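Local coordinates for walker-type atpase (Pyrococcus abyssi, PDB 2QEN), which binds ADP and magnesium and is probably a P-loop ATPase, though its biological role is unknown, at residues E115-L120 with L165-T170; L47-L52 with G57-C62; S83-F88 with N121-E126. The protein carries 1 engineered substitution. All blocks are in the same frame, centred on the assembly; numbering follows the deposited sequence.

From the N terminus, interaction 2 comes first. It closes the short turn between helix 44-54 and edge strand 57-61 of the central parallel sheet. The chain then runs through helix 74-84 into segment 83-88, where interaction 3 opens. Interaction 1 opens at 115-120, before interaction 3 closes at 121-126, so the two cross. Both draw on helix 113-127. Interaction 1 closes at strand 165-171, in the middle of the sheet. Interaction 2 precedes both in series, but all three touch: Leu48 meets Thr170 and Ile168, Ile58 meets Leu120, Thr84 and Ile85, and Leu120 meets Ile85. Together they join the ADP-binding helix 44-54, the sheet and helix 113-127.

Interaction 1 (E115-L120 with L165-T170); sequences EVFREL and LKIILT
Phe117 and Leu120 of helix 113-127 pack on Leu165 and Ile167 of strand 165-171. The contact belongs to the α/β P-loop NTPase fold, in which helices flank a central parallel sheet. The two segment axes approach to 9.8 Å, and their N-to-C directions differ by 118°. Phe117 is the first residue of 115-120 to touch the strand. Its CD2 lies 3.8 Å from CD2 of Leu165, and the two side chains cross at about a right angle. CD2 of Leu165 also sits 3.7 Å from the backbone O of Phe117. Further round the ring, CE2 of Phe117 is 4.1 Å from CD1 of Ile167. This methyl comes in at the ring edge, near the ring plane. Ile167 reaches it with an extended chain, CG1 anti to its carbonyl carbon (chi1 -68°). Phe134 of the neighbouring strand and Leu154 of helix 149-161 also touch Phe117. One helical turn on comes Leu120, which meets the strand with its base, while its CD2 meets Ile85; the side chain also touches Phe130 of strand 130-135. Leu165 thus works with both ends of its fork, CD2 for Phe117 and CD1 for Leu120. With an alanine here both methyls are gone, and Phe117 and Leu120 would probably lose their shared partner, leaving a gap between the helix and the start of the strand. Lys166, between the two apolar residues, turns to the other face of the sheet and forms a salt bridge with Glu129. At the Leu120 end, CD1 of Leu165 rests 3.9 Å from both CB and C of Leu120.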
ATOM      1  N   GLU A 115       7.774  12.022  22.933  1.00 29.66           N
ATOM      2  CA  GLU A 115       6.839  12.054  24.074  1.00 30.52           C
ATOM      3  C   GLU A 115       5.651  11.110  23.850  1.00 29.88           C
ATOM      4  O   GLU A 115       5.340  10.283  24.704  1.00 30.05           O
ATOM      5  CB  GLU A 115       6.318  13.489  24.215  1.00 30.40           C
ATOM      6  CG  GLU A 115       5.761  13.916  25.545  1.00 31.85           C
ATOM      7  CD  GLU A 115       5.446  15.430  25.583  1.00 32.81           C
ATOM      8  OE1 GLU A 115       5.716  16.151  24.576  1.00 34.50           O
ATOM      9  OE2 GLU A 115       4.932  15.903  26.626  1.00 35.61           O
ATOM     10  N   VAL A 116       5.010  11.245  22.686  1.00 29.62           N
ATOM     11  CA  VAL A 116       3.874  10.430  22.275  1.00 29.08           C
ATOM     12  C   VAL A 116       4.244   8.949  22.175  1.00 29.24           C
ATOM     13  O   VAL A 116       3.512   8.082  22.671  1.00 29.00           O
ATOM     14  CB  VAL A 116       3.302  10.921  20.905  1.00 29.32           C
ATOM     15  CG1 VAL A 116       2.292   9.900  20.308  1.00 27.66           C
ATOM     16  CG2 VAL A 116       2.688  12.333  21.038  1.00 28.34           C
ATOM     17  N   PHE A 117       5.380   8.669  21.540  1.00 28.90           N
ATOM     18  CA  PHE A 117       5.820   7.295  21.347  1.00 29.46           C
ATOM     19  C   PHE A 117       6.211   6.584  22.640  1.00 29.75           C
ATOM     20  O   PHE A 117       5.953   5.389  22.782  1.00 29.76           O
ATOM     21  CB  PHE A 117       6.898   7.205  20.255  1.00 29.83           C
ATOM     22  CG  PHE A 117       6.324   7.127  18.852  1.00 30.94           C
ATOM     23  CD1 PHE A 117       5.341   8.036  18.427  1.00 33.24           C
ATOM     24  CD2 PHE A 117       6.724   6.130  17.973  1.00 33.00           C
ATOM     25  CE1 PHE A 117       4.789   7.959  17.123  1.00 33.69           C
ATOM     26  CE2 PHE A 117       6.173   6.042  16.662  1.00 32.77           C
ATOM     27  CZ  PHE A 117       5.204   6.954  16.254  1.00 31.59           C
ATOM     28  N   ARG A 118       6.798   7.322  23.580  1.00 29.94           N
ATOM     29  CA  ARG A 118       7.113   6.803  24.916  1.00 31.40           C
ATOM     30  C   ARG A 118       5.862   6.373  25.689  1.00 30.87           C
ATOM     31  O   ARG A 118       5.843   5.295  26.275  1.00 31.16           O
ATOM     32  CB  ARG A 118       7.915   7.832  25.740  1.00 31.09           C
ATOM     33  CG  ARG A 118       9.366   7.996  25.288  1.00 32.83           C
ATOM     34  CD  ARG A 118      10.168   8.827  26.299  1.00 34.23           C
ATOM     35  NE  ARG A 118       9.838  10.250  26.188  1.00 40.31           N
ATOM     36  CZ  ARG A 118      10.628  11.170  25.637  1.00 41.74           C
ATOM     37  NH1 ARG A 118      11.824  10.828  25.162  1.00 43.39           N
ATOM     38  NH2 ARG A 118      10.228  12.439  25.575  1.00 40.49           N
ATOM     39  N   GLU A 119       4.830   7.215  25.695  1.00 30.68           N
ATOM     40  CA  GLU A 119       3.537   6.844  26.274  1.00 31.67           C
ATOM     41  C   GLU A 119       2.900   5.592  25.636  1.00 30.53           C
ATOM     42  O   GLU A 119       2.329   4.760  26.336  1.00 30.09           O
ATOM     43  CB  GLU A 119       2.564   8.026  26.230  1.00 31.97           C
ATOM     44  CG  GLU A 119       2.904   9.152  27.198  1.00 33.48           C
ATOM     45  CD  GLU A 119       1.943  10.340  27.102  1.00 34.72           C
ATOM     46  OE1 GLU A 119       0.710  10.116  27.022  1.00 37.82           O
ATOM     47  OE2 GLU A 119       2.425  11.504  27.122  1.00 40.05           O
ATOM     48  N   LEU A 120       3.016   5.456  24.316  1.00 30.40           N
ATOM     49  CA  LEU A 120       2.498   4.278  23.604  1.00 29.77           C
ATOM     50  C   LEU A 120       3.273   3.004  23.935  1.00 29.64           C
ATOM     51  O   LEU A 120       2.685   1.928  23.996  1.00 29.35           O
ATOM     52  CB  LEU A 120       2.495   4.499  22.088  1.00 29.86           C
ATOM     53  CG  LEU A 120       1.519   5.538  21.542  1.00 29.69           C
ATOM     54  CD1 LEU A 120       1.689   5.653  20.022  1.00 28.18           C
ATOM     55  CD2 LEU A 120       0.080   5.197  21.920  1.00 29.16           C
ATOM     56  N   LEU A 165       7.095  -1.648  21.671  1.00 30.29           N
ATOM     57  CA  LEU A 165       6.491  -0.913  20.594  1.00 31.79           C
ATOM     58  C   LEU A 165       6.978  -1.487  19.265  1.00 31.78           C
ATOM     59  O   LEU A 165       8.182  -1.668  19.064  1.00 31.94           O
ATOM     60  CB  LEU A 165       6.840   0.566  20.734  1.00 32.09           C
ATOM     61  CG  LEU A 165       5.987   1.580  19.977  1.00 34.29           C
ATOM     62  CD1 LEU A 165       4.580   1.638  20.572  1.00 34.22           C
ATOM     63  CD2 LEU A 165       6.670   2.956  20.028  1.00 32.71           C
ATOM     64  N   LYS A 166       6.033  -1.813  18.384  1.00 31.64           N
ATOM     65  CA  LYS A 166       6.362  -2.345  17.069  1.00 31.36           C
ATOM     66  C   LYS A 166       5.842  -1.386  16.006  1.00 30.75           C
ATOM     67  O   LYS A 166       4.770  -0.801  16.155  1.00 30.49           O
ATOM     68  CB  LYS A 166       5.773  -3.750  16.873  1.00 30.95           C
ATOM     69  CG  LYS A 166       6.370  -4.814  17.783  1.00 32.91           C
ATOM     70  CD  LYS A 166       7.851  -5.087  17.454  1.00 33.98           C
ATOM     71  CE  LYS A 166       8.559  -5.754  18.624  1.00 34.05           C
ATOM     72  NZ  LYS A 166       8.427  -7.218  18.595  1.00 34.87           N
ATOM     73  N   ILE A 167       6.622  -1.221  14.950  1.00 30.19           N
ATOM     74  CA  ILE A 167       6.291  -0.286  13.883  1.00 30.39           C
ATOM     75  C   ILE A 167       6.201  -1.091  12.577  1.00 29.97           C
ATOM     76  O   ILE A 167       7.064  -1.925  12.297  1.00 30.02           O
ATOM     77  CB  ILE A 167       7.321   0.870  13.793  1.00 30.17           C
ATOM     78  CG1 ILE A 167       7.230   1.786  15.022  1.00 30.68           C
ATOM     79  CG2 ILE A 167       7.148   1.693  12.484  1.00 30.06           C
ATOM     80  CD1 ILE A 167       8.273   2.881  15.023  1.00 30.90           C
ATOM     81  N   ILE A 168       5.105  -0.892  11.852  1.00 29.76           N
ATOM     82  CA  ILE A 168       4.911  -1.466  10.528  1.00 29.24           C
ATOM     83  C   ILE A 168       4.838  -0.298   9.556  1.00 29.39           C
ATOM     84  O   ILE A 168       4.074   0.640   9.783  1.00 29.76           O
ATOM     85  CB  ILE A 168       3.601  -2.296  10.444  1.00 29.57           C
ATOM     86  CG1 ILE A 168       3.651  -3.478  11.418  1.00 28.56           C
ATOM     87  CG2 ILE A 168       3.355  -2.811   8.990  1.00 28.58           C
ATOM     88  CD1 ILE A 168       2.313  -4.191  11.603  1.00 28.50           C
ATOM     89  N   LEU A 169       5.643  -0.352   8.496  1.00 29.05           N
ATOM     90  CA  LEU A 169       5.579   0.607   7.396  1.00 28.56           C
ATOM     91  C   LEU A 169       5.150  -0.134   6.140  1.00 28.40           C
ATOM     92  O   LEU A 169       5.745  -1.148   5.766  1.00 28.46           O
ATOM     93  CB  LEU A 169       6.945   1.285   7.164  1.00 28.32           C
ATOM     94  CG  LEU A 169       7.684   1.898   8.368  1.00 29.44           C
ATOM     95  CD1 LEU A 169       8.998   2.490   7.890  1.00 30.61           C
ATOM     96  CD2 LEU A 169       6.864   2.971   9.049  1.00 27.87           C
ATOM     97  N   THR A 170       4.102   0.353   5.505  1.00 28.43           N
ATOM     98  CA  THR A 170       3.642  -0.252   4.275  1.00 29.33           C
ATOM     99  C   THR A 170       3.993   0.694   3.134  1.00 29.21           C
ATOM    100  O   THR A 170       4.176   1.905   3.345  1.00 29.41           O
ATOM    101  CB  THR A 170       2.108  -0.541   4.253  1.00 29.07           C
ATOM    102  OG1 THR A 170       1.419   0.578   3.685  1.00 30.72           O
ATOM    103  CG2 THR A 170       1.556  -0.857   5.661  1.00 28.18           C
TER

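Interaction 2 (L47-L52 with G57-C62); sequences LLRAFL and GILIDC
Leu48 and Leu59 both hold CG anti to the backbone N, with chi1 of -173° and -178°, and this extends the two side chains toward each other, tip to tip. They join the helix that follows the P-loop (Walker A) to edge strand 57-61 of the parallel sheet. The helix begins with Lys44 and Ser45, which bind ADP. Its chain turns back in a short loop, and helix and strand segments then run nearly antiparallel, at 157°, with axes 9.0 Å apart. CD2 of Leu48 and CD1 of Leu59 are only 3.3 Å apart, closer than usual for two methyls, so the packing is tight at this point. The other methyl of Leu59, CD2, meets the aliphatic part of Arg49, with CG 3.7 Å away. The Arg49 chain bends at chi3. It is the CG of Arg49 that meets the strand, while NE bonds to the backbone O of Lys8. Between nearest atoms, the Arg49 side chain lies about 5 Å from the bound ADP. The Leu59 side chain is, again between nearest atoms, about 4 Å from that of Asp135, which has been seen to bind magnesium in this protein, though not in this model. The contact therefore lies close to the nucleotide site. One turn after Leu48, Leu52 crosses Leu59 at about a right angle, and its CD1 lies 3.9 Å from CB of Leu59. Leu52 also reaches the first residue of the strand. Gly57 has no side chain, and CD2 of Leu52 packs on the bare CA of Gly57 at 3.9 Å.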
ATOM      1  N   LEU A  47      -5.275  -6.382   4.766  1.00 26.71           N
ATOM      2  CA  LEU A  47      -4.559  -7.321   5.623  1.00 27.31           C
ATOM      3  C   LEU A  47      -4.151  -6.646   6.935  1.00 27.17           C
ATOM      4  O   LEU A  47      -4.335  -7.212   8.004  1.00 26.99           O
ATOM      5  CB  LEU A  47      -3.329  -7.884   4.898  1.00 27.77           C
ATOM      6  CG  LEU A  47      -2.445  -8.867   5.677  1.00 29.42           C
ATOM      7  CD1 LEU A  47      -3.167 -10.227   5.907  1.00 28.91           C
ATOM      8  CD2 LEU A  47      -1.103  -9.069   4.975  1.00 28.52           C
ATOM      9  N   LEU A  48      -3.624  -5.426   6.837  1.00 27.24           N
ATOM     10  CA  LEU A  48      -3.206  -4.656   8.009  1.00 27.59           C
ATOM     11  C   LEU A  48      -4.361  -4.307   8.960  1.00 27.51           C
ATOM     12  O   LEU A  48      -4.209  -4.468  10.175  1.00 28.03           O
ATOM     13  CB  LEU A  48      -2.425  -3.397   7.598  1.00 27.13           C
ATOM     14  CG  LEU A  48      -1.779  -2.594   8.731  1.00 28.92           C
ATOM     15  CD1 LEU A  48      -0.856  -3.468   9.614  1.00 26.78           C
ATOM     16  CD2 LEU A  48      -1.037  -1.392   8.166  1.00 28.05           C
ATOM     17  N   ARG A  49      -5.499  -3.852   8.427  1.00 26.50           N
ATOM     18  CA  ARG A  49      -6.675  -3.581   9.264  1.00 26.75           C
ATOM     19  C   ARG A  49      -7.209  -4.817   9.995  1.00 26.71           C
ATOM     20  O   ARG A  49      -7.564  -4.734  11.176  1.00 26.86           O
ATOM     21  CB  ARG A  49      -7.817  -2.946   8.452  1.00 27.15           C
ATOM     22  CG  ARG A  49      -7.623  -1.457   8.130  1.00 26.80           C
ATOM     23  CD  ARG A  49      -8.894  -0.824   7.581  1.00 27.37           C
ATOM     24  NE  ARG A  49      -9.231  -1.383   6.273  1.00 28.01           N
ATOM     25  CZ  ARG A  49      -8.828  -0.893   5.109  1.00 29.21           C
ATOM     26  NH1 ARG A  49      -8.064   0.193   5.050  1.00 30.43           N
ATOM     27  NH2 ARG A  49      -9.184  -1.505   3.991  1.00 30.83           N
ATOM     28  N   ALA A  50      -7.271  -5.947   9.287  1.00 26.49           N
ATOM     29  CA  ALA A  50      -7.656  -7.235   9.870  1.00 26.73           C
ATOM     30  C   ALA A  50      -6.685  -7.671  10.984  1.00 26.55           C
ATOM     31  O   ALA A  50      -7.104  -8.132  12.035  1.00 26.04           O
ATOM     32  CB  ALA A  50      -7.723  -8.298   8.782  1.00 26.24           C
ATOM     33  N   PHE A  51      -5.391  -7.493  10.737  1.00 27.28           N
ATOM     34  CA  PHE A  51      -4.326  -7.798  11.699  1.00 28.32           C
ATOM     35  C   PHE A  51      -4.449  -6.953  12.972  1.00 28.92           C
ATOM     36  O   PHE A  51      -4.320  -7.472  14.081  1.00 28.80           O
ATOM     37  CB  PHE A  51      -2.971  -7.530  11.026  1.00 28.34           C
ATOM     38  CG  PHE A  51      -1.782  -8.075  11.768  1.00 29.03           C
ATOM     39  CD1 PHE A  51      -1.443  -9.417  11.672  1.00 26.47           C
ATOM     40  CD2 PHE A  51      -0.962  -7.223  12.519  1.00 30.28           C
ATOM     41  CE1 PHE A  51      -0.332  -9.908  12.312  1.00 29.31           C
ATOM     42  CE2 PHE A  51       0.156  -7.711  13.173  1.00 29.20           C
ATOM     43  CZ  PHE A  51       0.473  -9.061  13.077  1.00 28.76           C
ATOM     44  N   LEU A  52      -4.697  -5.653  12.811  1.00 29.65           N
ATOM     45  CA  LEU A  52      -4.853  -4.751  13.959  1.00 31.05           C
ATOM     46  C   LEU A  52      -6.199  -4.918  14.662  1.00 31.90           C
ATOM     47  O   LEU A  52      -6.331  -4.522  15.817  1.00 32.12           O
ATOM     48  CB  LEU A  52      -4.647  -3.278  13.569  1.00 30.51           C
ATOM     49  CG  LEU A  52      -3.250  -2.893  13.069  1.00 31.35           C
ATOM     50  CD1 LEU A  52      -3.268  -1.494  12.427  1.00 30.58           C
ATOM     51  CD2 LEU A  52      -2.236  -2.969  14.198  1.00 30.91           C
ATOM     52  N   GLY A  57      -3.218  -1.562  18.346  1.00 31.21           N
ATOM     53  CA  GLY A  57      -2.409  -0.797  17.425  1.00 30.04           C
ATOM     54  C   GLY A  57      -3.235   0.270  16.761  1.00 29.87           C
ATOM     55  O   GLY A  57      -4.460   0.299  16.891  1.00 29.70           O
ATOM     56  N   ILE A  58      -2.544   1.156  16.057  1.00 29.66           N
ATOM     57  CA  ILE A  58      -3.165   2.222  15.279  1.00 29.32           C
ATOM     58  C   ILE A  58      -2.619   2.269  13.852  1.00 29.06           C
ATOM     59  O   ILE A  58      -1.456   1.930  13.597  1.00 29.14           O
ATOM     60  CB  ILE A  58      -3.007   3.621  15.954  1.00 29.42           C
ATOM     61  CG1 ILE A  58      -1.540   3.891  16.312  1.00 28.83           C
ATOM     62  CG2 ILE A  58      -3.933   3.728  17.152  1.00 28.30           C
ATOM     63  CD1 ILE A  58      -1.314   5.210  17.052  1.00 29.72           C
ATOM     64  N   LEU A  59      -3.478   2.671  12.924  1.00 28.79           N
ATOM     65  CA  LEU A  59      -3.101   2.782  11.519  1.00 28.56           C
ATOM     66  C   LEU A  59      -3.177   4.249  11.107  1.00 28.09           C
ATOM     67  O   LEU A  59      -4.245   4.875  11.172  1.00 26.96           O
ATOM     68  CB  LEU A  59      -3.996   1.885  10.631  1.00 28.60           C
ATOM     69  CG  LEU A  59      -3.772   1.795   9.109  1.00 28.95           C
ATOM     70  CD1 LEU A  59      -2.321   1.589   8.818  1.00 30.32           C
ATOM     71  CD2 LEU A  59      -4.570   0.625   8.476  1.00 29.22           C
ATOM     72  N   ILE A  60      -2.031   4.790  10.699  1.00 27.98           N
ATOM     73  CA  ILE A  60      -1.949   6.161  10.197  1.00 27.90           C
ATOM     74  C   ILE A  60      -1.815   6.157   8.673  1.00 27.72           C
ATOM     75  O   ILE A  60      -0.840   5.644   8.137  1.00 27.48           O
ATOM     76  CB  ILE A  60      -0.772   6.921  10.833  1.00 28.45           C
ATOM     77  CG1 ILE A  60      -0.942   6.965  12.358  1.00 29.62           C
ATOM     78  CG2 ILE A  60      -0.680   8.364  10.278  1.00 28.07           C
ATOM     79  CD1 ILE A  60       0.337   6.880  13.100  1.00 33.64           C
ATOM     80  N   ASP A  61      -2.806   6.738   7.996  1.00 27.65           N
ATOM     81  CA  ASP A  61      -2.822   6.868   6.540  1.00 27.81           C
ATOM     82  C   ASP A  61      -1.989   8.090   6.109  1.00 27.74           C
ATOM     83  O   ASP A  61      -2.457   9.234   6.152  1.00 26.59           O
ATOM     84  CB  ASP A  61      -4.267   6.979   6.023  1.00 27.98           C
ATOM     85  CG  ASP A  61      -4.374   6.763   4.505  1.00 30.50           C
ATOM     86  OD1 ASP A  61      -3.417   7.092   3.764  1.00 33.09           O
ATOM     87  OD2 ASP A  61      -5.422   6.256   4.047  1.00 33.24           O
ATOM     88  N   CYS A  62      -0.748   7.810   5.707  1.00 27.73           N
ATOM     89  CA  CYS A  62       0.227   8.826   5.316  1.00 27.93           C
ATOM     90  C   CYS A  62      -0.129   9.518   4.001  1.00 28.20           C
ATOM     91  O   CYS A  62       0.181  10.699   3.816  1.00 27.95           O
ATOM     92  CB  CYS A  62       1.627   8.206   5.235  1.00 27.50           C
ATOM     93  SG  CYS A  62       2.171   7.481   6.809  1.00 28.82           S
TER

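Interaction 3 (S83-F88 with N121-E126)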
ATOM      1  N   SER A  83      -6.417  11.358  17.128  1.00 32.05           N
ATOM      2  CA  SER A  83      -7.766  11.011  16.682  1.00 33.08           C
ATOM      3  C   SER A  83      -7.909   9.532  16.314  1.00 33.21           C
ATOM      4  O   SER A  83      -8.996   8.981  16.400  1.00 33.25           O
ATOM      5  CB  SER A  83      -8.230  11.913  15.532  1.00 33.12           C
ATOM      6  OG  SER A  83      -7.471  11.688  14.356  1.00 35.28           O
ATOM      7  N   THR A  84      -6.815   8.893  15.924  1.00 33.74           N
ATOM      8  CA  THR A  84      -6.857   7.483  15.539  1.00 35.10           C
ATOM      9  C   THR A  84      -6.987   6.551  16.748  1.00 34.96           C
ATOM     10  O   THR A  84      -7.615   5.497  16.661  1.00 34.76           O
ATOM     11  CB  THR A  84      -5.646   7.080  14.657  1.00 34.96           C
ATOM     12  OG1 THR A  84      -5.602   7.929  13.503  1.00 36.89           O
ATOM     13  CG2 THR A  84      -5.792   5.661  14.167  1.00 36.65           C
ATOM     14  N   ILE A  85      -6.390   6.944  17.864  1.00 35.49           N
ATOM     15  CA  ILE A  85      -6.497   6.163  19.096  1.00 36.14           C
ATOM     16  C   ILE A  85      -7.701   6.568  19.943  1.00 36.16           C
ATOM     17  O   ILE A  85      -7.944   5.978  20.991  1.00 36.72           O
ATOM     18  CB  ILE A  85      -5.172   6.185  19.929  1.00 36.56           C
ATOM     19  CG1 ILE A  85      -5.066   4.949  20.837  1.00 36.80           C
ATOM     20  CG2 ILE A  85      -5.012   7.488  20.694  1.00 35.26           C
ATOM     21  CD1 ILE A  85      -3.643   4.667  21.317  1.00 36.55           C
ATOM     22  N   SER A  86      -8.453   7.568  19.483  1.00 36.16           N
ATOM     23  CA  SER A  86      -9.660   8.032  20.186  1.00 35.82           C
ATOM     24  C   SER A  86     -10.954   7.487  19.552  1.00 35.59           C
ATOM     25  O   SER A  86     -10.951   7.137  18.373  1.00 35.25           O
ATOM     26  CB  SER A  86      -9.675   9.563  20.254  1.00 35.96           C
ATOM     27  OG  SER A  86      -8.568  10.040  21.018  1.00 36.16           O
ATOM     28  N   PRO A  87     -12.051   7.361  20.340  1.00 35.54           N
ATOM     29  CA  PRO A  87     -12.135   7.502  21.801  1.00 35.56           C
ATOM     30  C   PRO A  87     -11.325   6.411  22.487  1.00 35.53           C
ATOM     31  O   PRO A  87     -11.510   5.227  22.204  1.00 35.59           O
ATOM     32  CB  PRO A  87     -13.634   7.335  22.100  1.00 35.59           C
ATOM     33  CG  PRO A  87     -14.195   6.628  20.915  1.00 35.80           C
ATOM     34  CD  PRO A  87     -13.367   7.067  19.743  1.00 35.44           C
ATOM     35  N   PHE A  88     -10.412   6.817  23.363  1.00 35.52           N
ATOM     36  CA  PHE A  88      -9.518   5.872  24.015  1.00 35.50           C
ATOM     37  C   PHE A  88     -10.233   4.922  24.988  1.00 35.58           C
ATOM     38  O   PHE A  88      -9.772   3.808  25.214  1.00 35.32           O
ATOM     39  CB  PHE A  88      -8.347   6.600  24.694  1.00 35.46           C
ATOM     40  CG  PHE A  88      -7.268   5.675  25.191  1.00 35.34           C
ATOM     41  CD1 PHE A  88      -6.752   4.674  24.361  1.00 35.01           C
ATOM     42  CD2 PHE A  88      -6.786   5.782  26.488  1.00 34.47           C
ATOM     43  CE1 PHE A  88      -5.769   3.805  24.821  1.00 35.69           C
ATOM     44  CE2 PHE A  88      -5.803   4.920  26.950  1.00 34.79           C
ATOM     45  CZ  PHE A  88      -5.294   3.929  26.116  1.00 34.91           C
ATOM     46  N   ASN A 121       4.586   3.140  24.140  1.00 29.88           N
ATOM     47  CA  ASN A 121       5.432   2.052  24.625  1.00 30.07           C
ATOM     48  C   ASN A 121       5.079   1.632  26.069  1.00 30.79           C
ATOM     49  O   ASN A 121       5.102   0.442  26.388  1.00 30.15           O
ATOM     50  CB  ASN A 121       6.916   2.432  24.524  1.00 29.52           C
ATOM     51  CG  ASN A 121       7.843   1.279  24.905  1.00 28.81           C
ATOM     52  OD1 ASN A 121       7.994   0.320  24.152  1.00 29.27           O
ATOM     53  ND2 ASN A 121       8.466   1.370  26.076  1.00 26.48           N
ATOM     54  N   ASP A 122       4.771   2.611  26.929  1.00 31.93           N
ATOM     55  CA  ASP A 122       4.268   2.358  28.303  1.00 32.93           C
ATOM     56  C   ASP A 122       2.978   1.539  28.258  1.00 33.33           C
ATOM     57  O   ASP A 122       2.754   0.655  29.084  1.00 32.88           O
ATOM     58  CB  ASP A 122       3.972   3.677  29.038  1.00 33.59           C
ATOM     59  CG  ASP A 122       5.225   4.455  29.409  1.00 36.04           C
ATOM     60  OD1 ASP A 122       6.350   3.914  29.276  1.00 40.55           O
ATOM     61  OD2 ASP A 122       5.082   5.622  29.843  1.00 37.47           O
ATOM     62  N   LEU A 123       2.135   1.846  27.272  1.00 33.66           N
ATOM     63  CA  LEU A 123       0.899   1.114  27.047  1.00 34.39           C
ATOM     64  C   LEU A 123       1.218  -0.317  26.569  1.00 34.22           C
ATOM     65  O   LEU A 123       0.599  -1.295  27.025  1.00 33.73           O
ATOM     66  CB  LEU A 123       0.026   1.889  26.052  1.00 34.58           C
ATOM     67  CG  LEU A 123      -1.325   1.378  25.546  1.00 36.13           C
ATOM     68  CD1 LEU A 123      -2.230   1.028  26.714  1.00 37.36           C
ATOM     69  CD2 LEU A 123      -1.979   2.438  24.651  1.00 35.19           C
ATOM     70  N   GLY A 124       2.219  -0.421  25.688  1.00 33.82           N
ATOM     71  CA  GLY A 124       2.741  -1.697  25.217  1.00 33.33           C
ATOM     72  C   GLY A 124       3.229  -2.596  26.338  1.00 33.06           C
ATOM     73  O   GLY A 124       3.072  -3.815  26.273  1.00 32.59           O
ATOM     74  N   GLU A 125       3.823  -1.987  27.364  1.00 33.09           N
ATOM     75  CA  GLU A 125       4.332  -2.707  28.532  1.00 33.38           C
ATOM     76  C   GLU A 125       3.248  -3.463  29.273  1.00 33.27           C
ATOM     77  O   GLU A 125       3.501  -4.545  29.803  1.00 33.33           O
ATOM     78  CB  GLU A 125       5.011  -1.749  29.510  1.00 33.14           C
ATOM     79  CG  GLU A 125       6.483  -1.557  29.251  1.00 34.45           C
ATOM     80  CD  GLU A 125       7.106  -0.466  30.115  1.00 35.24           C
ATOM     81  OE1 GLU A 125       6.603  -0.185  31.230  1.00 34.40           O
ATOM     82  OE2 GLU A 125       8.118   0.107  29.662  1.00 37.68           O
ATOM     83  N   GLU A 126       2.057  -2.876  29.336  1.00 33.33           N
ATOM     84  CA  GLU A 126       0.933  -3.518  29.987  1.00 34.17           C
ATOM     85  C   GLU A 126       0.351  -4.621  29.105  1.00 34.27           C
ATOM     86  O   GLU A 126       0.067  -5.727  29.588  1.00 34.56           O
ATOM     87  CB  GLU A 126      -0.148  -2.503  30.354  1.00 34.03           C
ATOM     88  CG  GLU A 126      -1.340  -3.164  31.033  1.00 37.16           C
ATOM     89  CD  GLU A 126      -2.367  -2.191  31.574  1.00 40.59           C
ATOM     90  OE1 GLU A 126      -2.083  -0.970  31.624  1.00 44.07           O
ATOM     91  OE2 GLU A 126      -3.461  -2.659  31.959  1.00 40.96           O
TER
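Ile85 and Phe88 converge on one methyl of Leu123, at the flank of the α/β P-loop fold. The contact is between the link from helix 74-84 to helix 88-95 and helix 113-127. The interaction across it is apolar throughout. Leu123 carries its side, with CG anti to its backbone N (chi1 178°) and CD2 at the front. CZ of Phe88 is 3.9 Å from this CD2, and CE1 is 4.0 Å away. Phe88 has the same first torsion (chi1 -170°), which extends its ring toward the helix; the two side chains approach from opposite directions. The methyl meets the ring obliquely. From the same side of the contact Ile85 brings its CD1 to 4.3 Å from CD2 of Leu123, a looser touch. Phe130 of the sheet lies against both Ile85 and Leu123. Ile97 adds to the surroundings of Leu123, and Leu104 to those of Phe88. All of this builds one apolar layer between the link, the helix and the strand.

The polar side chains that bond find their partners outside the contact. The peptide bond before Pro87 is cis. It lies between Ile85 and Phe88, whose side chains both point toward helix 113-127. Ser86 OG bonds back to the backbone O of Gln82, tying the start of the link to helix 74-84. Around Leu123 the helix is held by Glu125 N, 2.9 Å from Asn121 O.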